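MRNA-binding protein PUF3 (Saccharomyces cerevisiae, PDB 3K49) binds the 3'-UTR of COX17 and other mRNAs for mitochondrial proteins, speeding deadenylation and decay of COX17 mRNA and localizing its target mRNAs near mitochondria. Local coordinates at residues 6-11 / 34-39; 139-144 / 171-176. All coordinates share one frame; numbering follows the deposited sequence.

Contact 1: 6-11 / 34-39; sequences PLLEQL and LEFCKD
OD2 of Asp-39 accepts a hydrogen bond from the backbone N of Gly-42 and also lies against a methyl of Leu-8, with OD2 3.3 Å from Leu-8 CD2. Asp-39 is the N-cap of helix 40-50, a place that suits a short carboxylate able to fold back on the first turn. Here the N-terminal helix of the Pumilio homology domain, 6-12, docks through Leu-7, Leu-8 and Leu-11 on Phe-36, at the corner of Pumilio repeat 1 where helix 33-37 ends. No hydrogen bond joins the two segments; the contact is mainly apolar and centres on Leu-8, whose methyls also lie against two carboxylates. Its CG stands anti to the carbonyl carbon (chi1 -85°), which sends the two methyls toward segment 34-39. CD2 sits over the middle of the Phe-36 ring as a CH-pi contact, 3.8 Å from the centroid and only 8° off the ring normal. Leu-7 meets the same ring differently, placing CB at the edge in the ring plane, 3.8 Å from CE1. Leu-11 contributes CD2, 3.9 Å from Phe-36 CE2. A phenylalanine suits this place because it is broad enough to meet three leucines at once, while Phe-45 and Ile-46 of helix 40-50 also touch it. Glu-35, extended beyond CG, runs along the partly exposed border, and its OE2 comes within 3.6 Å of CD1 of Leu-8.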
# COMPACT_ATOMS: atom_id res chain seq x y z
N PRO A 6 19.56 -1.02 39.87
CA PRO A 6 19.56 0.31 40.50
C PRO A 6 19.52 1.49 39.53
O PRO A 6 18.76 2.44 39.75
CB PRO A 6 20.88 0.31 41.28
CG PRO A 6 21.17 -1.11 41.54
CD PRO A 6 20.68 -1.85 40.34
N LEU A 7 20.34 1.44 38.48
CA LEU A 7 20.35 2.51 37.48
C LEU A 7 19.00 2.67 36.79
O LEU A 7 18.52 3.79 36.59
CB LEU A 7 21.46 2.27 36.46
CG LEU A 7 22.80 2.81 36.94
CD1 LEU A 7 23.96 1.97 36.43
CD2 LEU A 7 22.95 4.24 36.50
N LEU A 8 18.38 1.55 36.44
CA LEU A 8 17.04 1.55 35.86
C LEU A 8 16.02 2.18 36.80
O LEU A 8 15.11 2.88 36.36
CB LEU A 8 16.61 0.14 35.45
CG LEU A 8 17.10 -0.28 34.06
CD1 LEU A 8 16.77 -1.73 33.78
CD2 LEU A 8 16.52 0.64 32.98
N GLU A 9 16.18 1.92 38.09
CA GLU A 9 15.31 2.50 39.10
C GLU A 9 15.59 3.99 39.27
O GLU A 9 14.66 4.78 39.46
CB GLU A 9 15.49 1.78 40.43
CG GLU A 9 15.31 0.27 40.32
CD GLU A 9 15.96 -0.48 41.48
OE1 GLU A 9 16.38 0.19 42.45
OE2 GLU A 9 16.05 -1.73 41.41
N GLN A 10 16.86 4.37 39.20
CA GLN A 10 17.25 5.77 39.27
C GLN A 10 16.74 6.54 38.05
O GLN A 10 16.71 7.77 38.04
CB GLN A 10 18.77 5.90 39.38
CG GLN A 10 19.27 7.33 39.58
CD GLN A 10 20.79 7.43 39.54
OE1 GLN A 10 21.45 6.68 38.82
NE2 GLN A 10 21.34 8.35 40.32
N LEU A 11 16.35 5.79 37.03
CA LEU A 11 15.84 6.39 35.80
C LEU A 11 14.35 6.68 35.93
O LEU A 11 13.91 7.81 35.71
CB LEU A 11 16.08 5.44 34.63
CG LEU A 11 15.59 5.91 33.26
CD1 LEU A 11 16.54 6.97 32.72
CD2 LEU A 11 15.45 4.74 32.28
N LEU A 34 23.48 -2.79 27.48
CA LEU A 34 22.70 -3.90 26.95
C LEU A 34 21.42 -4.10 27.75
O LEU A 34 20.36 -4.32 27.19
CB LEU A 34 23.52 -5.19 26.96
CG LEU A 34 22.95 -6.28 26.06
CD1 LEU A 34 23.13 -5.87 24.61
CD2 LEU A 34 23.60 -7.63 26.34
N GLU A 35 21.53 -3.98 29.06
CA GLU A 35 20.39 -4.13 29.95
C GLU A 35 19.47 -2.91 29.90
O GLU A 35 18.29 -2.98 30.22
CB GLU A 35 20.88 -4.40 31.38
CG GLU A 35 19.89 -4.09 32.49
CD GLU A 35 20.58 -3.77 33.82
OE1 GLU A 35 21.66 -4.36 34.10
OE2 GLU A 35 20.05 -2.93 34.58
N PHE A 36 20.01 -1.76 29.50
CA PHE A 36 19.16 -0.60 29.25
C PHE A 36 18.41 -0.73 27.93
O PHE A 36 17.26 -0.30 27.82
CB PHE A 36 19.97 0.68 29.24
CG PHE A 36 19.85 1.48 30.51
CD1 PHE A 36 20.41 1.01 31.69
CD2 PHE A 36 19.18 2.69 30.52
CE1 PHE A 36 20.31 1.74 32.86
CE2 PHE A 36 19.08 3.42 31.69
CZ PHE A 36 19.64 2.94 32.86
N CYS A 37 19.06 -1.34 26.95
CA CYS A 37 18.47 -1.53 25.64
C CYS A 37 17.35 -2.56 25.65
O CYS A 37 16.38 -2.44 24.89
CB CYS A 37 19.53 -1.94 24.63
SG CYS A 37 20.79 -0.70 24.32
N LYS A 38 17.46 -3.59 26.50
CA LYS A 38 16.45 -4.65 26.51
C LYS A 38 15.26 -4.29 27.38
O LYS A 38 14.31 -5.07 27.50
CB LYS A 38 17.04 -5.99 26.92
CG LYS A 38 18.05 -6.54 25.93
CD LYS A 38 18.53 -7.90 26.36
CE LYS A 38 19.60 -8.44 25.42
NZ LYS A 38 20.42 -9.50 26.09
N ASP A 39 15.31 -3.11 27.97
CA ASP A 39 14.25 -2.64 28.85
C ASP A 39 13.47 -1.57 28.12
O ASP A 39 14.07 -0.73 27.45
CB ASP A 39 14.88 -2.06 30.11
CG ASP A 39 13.84 -1.51 31.08
OD1 ASP A 39 13.07 -2.32 31.64
OD2 ASP A 39 13.82 -0.28 31.27

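Contact 2: 139-144 / 171-176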
# COMPACT_ATOMS: atom_id res chain seq x y z
N ASP A 139 17.67 -16.10 -3.92
CA ASP A 139 17.07 -17.40 -4.16
C ASP A 139 15.88 -17.68 -3.28
O ASP A 139 15.38 -18.81 -3.22
CB ASP A 139 18.09 -18.50 -3.92
CG ASP A 139 19.28 -18.39 -4.82
OD1 ASP A 139 19.14 -18.68 -6.03
OD2 ASP A 139 20.35 -18.00 -4.31
N SER A 140 15.41 -16.65 -2.58
CA SER A 140 14.38 -16.83 -1.56
C SER A 140 13.27 -15.83 -1.74
O SER A 140 12.46 -15.61 -0.83
CB SER A 140 14.98 -16.69 -0.16
OG SER A 140 16.15 -17.48 -0.03
N VAL A 141 13.23 -15.23 -2.92
CA VAL A 141 12.30 -14.15 -3.21
C VAL A 141 10.85 -14.53 -2.96
O VAL A 141 10.18 -13.86 -2.16
CB VAL A 141 12.48 -13.63 -4.63
CG1 VAL A 141 11.39 -12.63 -4.95
CG2 VAL A 141 13.86 -13.00 -4.75
N LEU A 142 10.36 -15.59 -3.61
CA LEU A 142 9.00 -16.09 -3.37
C LEU A 142 8.74 -16.34 -1.88
O LEU A 142 7.71 -15.92 -1.34
CB LEU A 142 8.68 -17.36 -4.18
CG LEU A 142 8.33 -17.17 -5.66
CD1 LEU A 142 8.22 -18.52 -6.34
CD2 LEU A 142 7.03 -16.38 -5.82
N GLN A 143 9.67 -17.02 -1.22
CA GLN A 143 9.54 -17.21 0.22
C GLN A 143 9.45 -15.87 0.96
O GLN A 143 8.66 -15.72 1.89
CB GLN A 143 10.67 -18.06 0.77
CG GLN A 143 10.57 -18.23 2.28
CD GLN A 143 11.80 -18.88 2.88
OE1 GLN A 143 12.75 -19.21 2.18
NE2 GLN A 143 11.78 -19.05 4.20
N MET A 144 10.25 -14.89 0.53
CA MET A 144 10.27 -13.58 1.20
C MET A 144 8.93 -12.85 1.07
O MET A 144 8.44 -12.27 2.05
CB MET A 144 11.39 -12.69 0.67
CG MET A 144 12.81 -13.20 0.89
SD MET A 144 13.25 -13.25 2.63
CE MET A 144 13.25 -15.01 2.94
N SER A 171 12.49 -12.20 -12.29
CA SER A 171 12.86 -13.47 -12.89
C SER A 171 12.41 -14.63 -12.01
O SER A 171 12.22 -15.74 -12.50
CB SER A 171 14.37 -13.54 -13.14
OG SER A 171 15.06 -13.95 -11.97
N SER A 172 12.24 -14.37 -10.72
CA SER A 172 11.77 -15.40 -9.79
C SER A 172 10.25 -15.46 -9.75
O SER A 172 9.68 -16.41 -9.23
CB SER A 172 12.30 -15.15 -8.36
OG SER A 172 13.72 -15.21 -8.31
N LEU A 173 9.60 -14.43 -10.28
CA LEU A 173 8.15 -14.33 -10.18
C LEU A 173 7.40 -14.86 -11.40
O LEU A 173 6.23 -15.22 -11.30
CB LEU A 173 7.74 -12.88 -9.91
CG LEU A 173 7.56 -12.48 -8.45
CD1 LEU A 173 8.80 -12.80 -7.69
CD2 LEU A 173 7.23 -11.00 -8.35
N THR A 174 8.07 -14.91 -12.56
CA THR A 174 7.36 -15.26 -13.79
C THR A 174 6.68 -16.61 -13.63
O THR A 174 7.30 -17.57 -13.17
CB THR A 174 8.27 -15.25 -15.03
OG1 THR A 174 9.19 -16.34 -14.95
CG2 THR A 174 9.02 -13.91 -15.12
N GLY A 175 5.40 -16.66 -13.97
CA GLY A 175 4.59 -17.83 -13.71
C GLY A 175 3.75 -17.69 -12.45
O GLY A 175 2.72 -18.35 -12.28
N HIS A 176 4.18 -16.80 -11.56
CA HIS A 176 3.49 -16.67 -10.28
C HIS A 176 2.74 -15.36 -10.13
O HIS A 176 2.05 -15.15 -9.13
CB HIS A 176 4.48 -16.84 -9.13
CG HIS A 176 5.33 -18.07 -9.25
ND1 HIS A 176 4.97 -19.28 -8.69
CD2 HIS A 176 6.52 -18.29 -9.86
CE1 HIS A 176 5.90 -20.18 -8.95
NE2 HIS A 176 6.86 -19.60 -9.66
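This is an apolar contact inside the Pumilio homology domain, between the start of helix 141-146 in Pumilio repeat 4 and residues 172-176, which begin on helix 167-173 and open repeat 5. The two backbones come closest at Val-141 and Ser-172, whose CA atoms are 6.7 Å apart. A serine suits so tight a spot: its small CB lies 4.0 Å from CB of Val-141, and its OG is occupied by a hydrogen bond to the carbonyl O of Phe-168, one turn earlier. On the buried side, with CG1 anti to the backbone N (chi1 173°), Val-141 turns that methyl to CD1 of Leu-173, 3.8 Å from CG1, the two side chains crossing at about a right angle. Leu-142 serves the more open side. Its CD1 rests over the centre of the His-176 imidazole, 3.8 Å from the centroid and 10° off the normal, a CH-pi contact that a compact, flat ring accepts well. The ring is brought there by the turn closed by a 2.6 Å bond from His-176 N to Leu-173 O. Gly-175 lies in that turn with phi at 98°, a backbone conformation in which a CB would collide with the carbonyl O of Thr-174, which explains the glycine. With an alanine in place of His-176, the methyl of Leu-142 would probably lose the ring face it rests on, leaving a gap beside the turn. Away from this interface, Gln-143 and Met-144 pack on helix 105-110, where Lys-106 NZ also bonds Ser-140 OG, and Gly-175 N bonds Glu-208, which places the contact between helix 105-110 on the repeat 4 side and Glu-208, just past helix 199-207, on the other.

In the fold
Along the chain contact 1 closes before contact 2 opens, with helices from 40-50 to 127-134 between them. Both belong to the Pumilio homology domain, an all-helical arch of stacked repeats. Contact 1 is near its N-terminal end, about 38 Å from the centre of the chain; contact 2 is farther in, about 20 Å from it. Their centres are 43 Å apart, their nearest atoms about 24 Å. Contact 1 fastens the N-terminal helix to repeat 1 and contact 2 joins repeat 4 to the first residues of repeat 5, so one sits at an end of the arch and the other between successive repeats. Their nearest atoms lie about 6 and 9 Å from the bound nucleic acid.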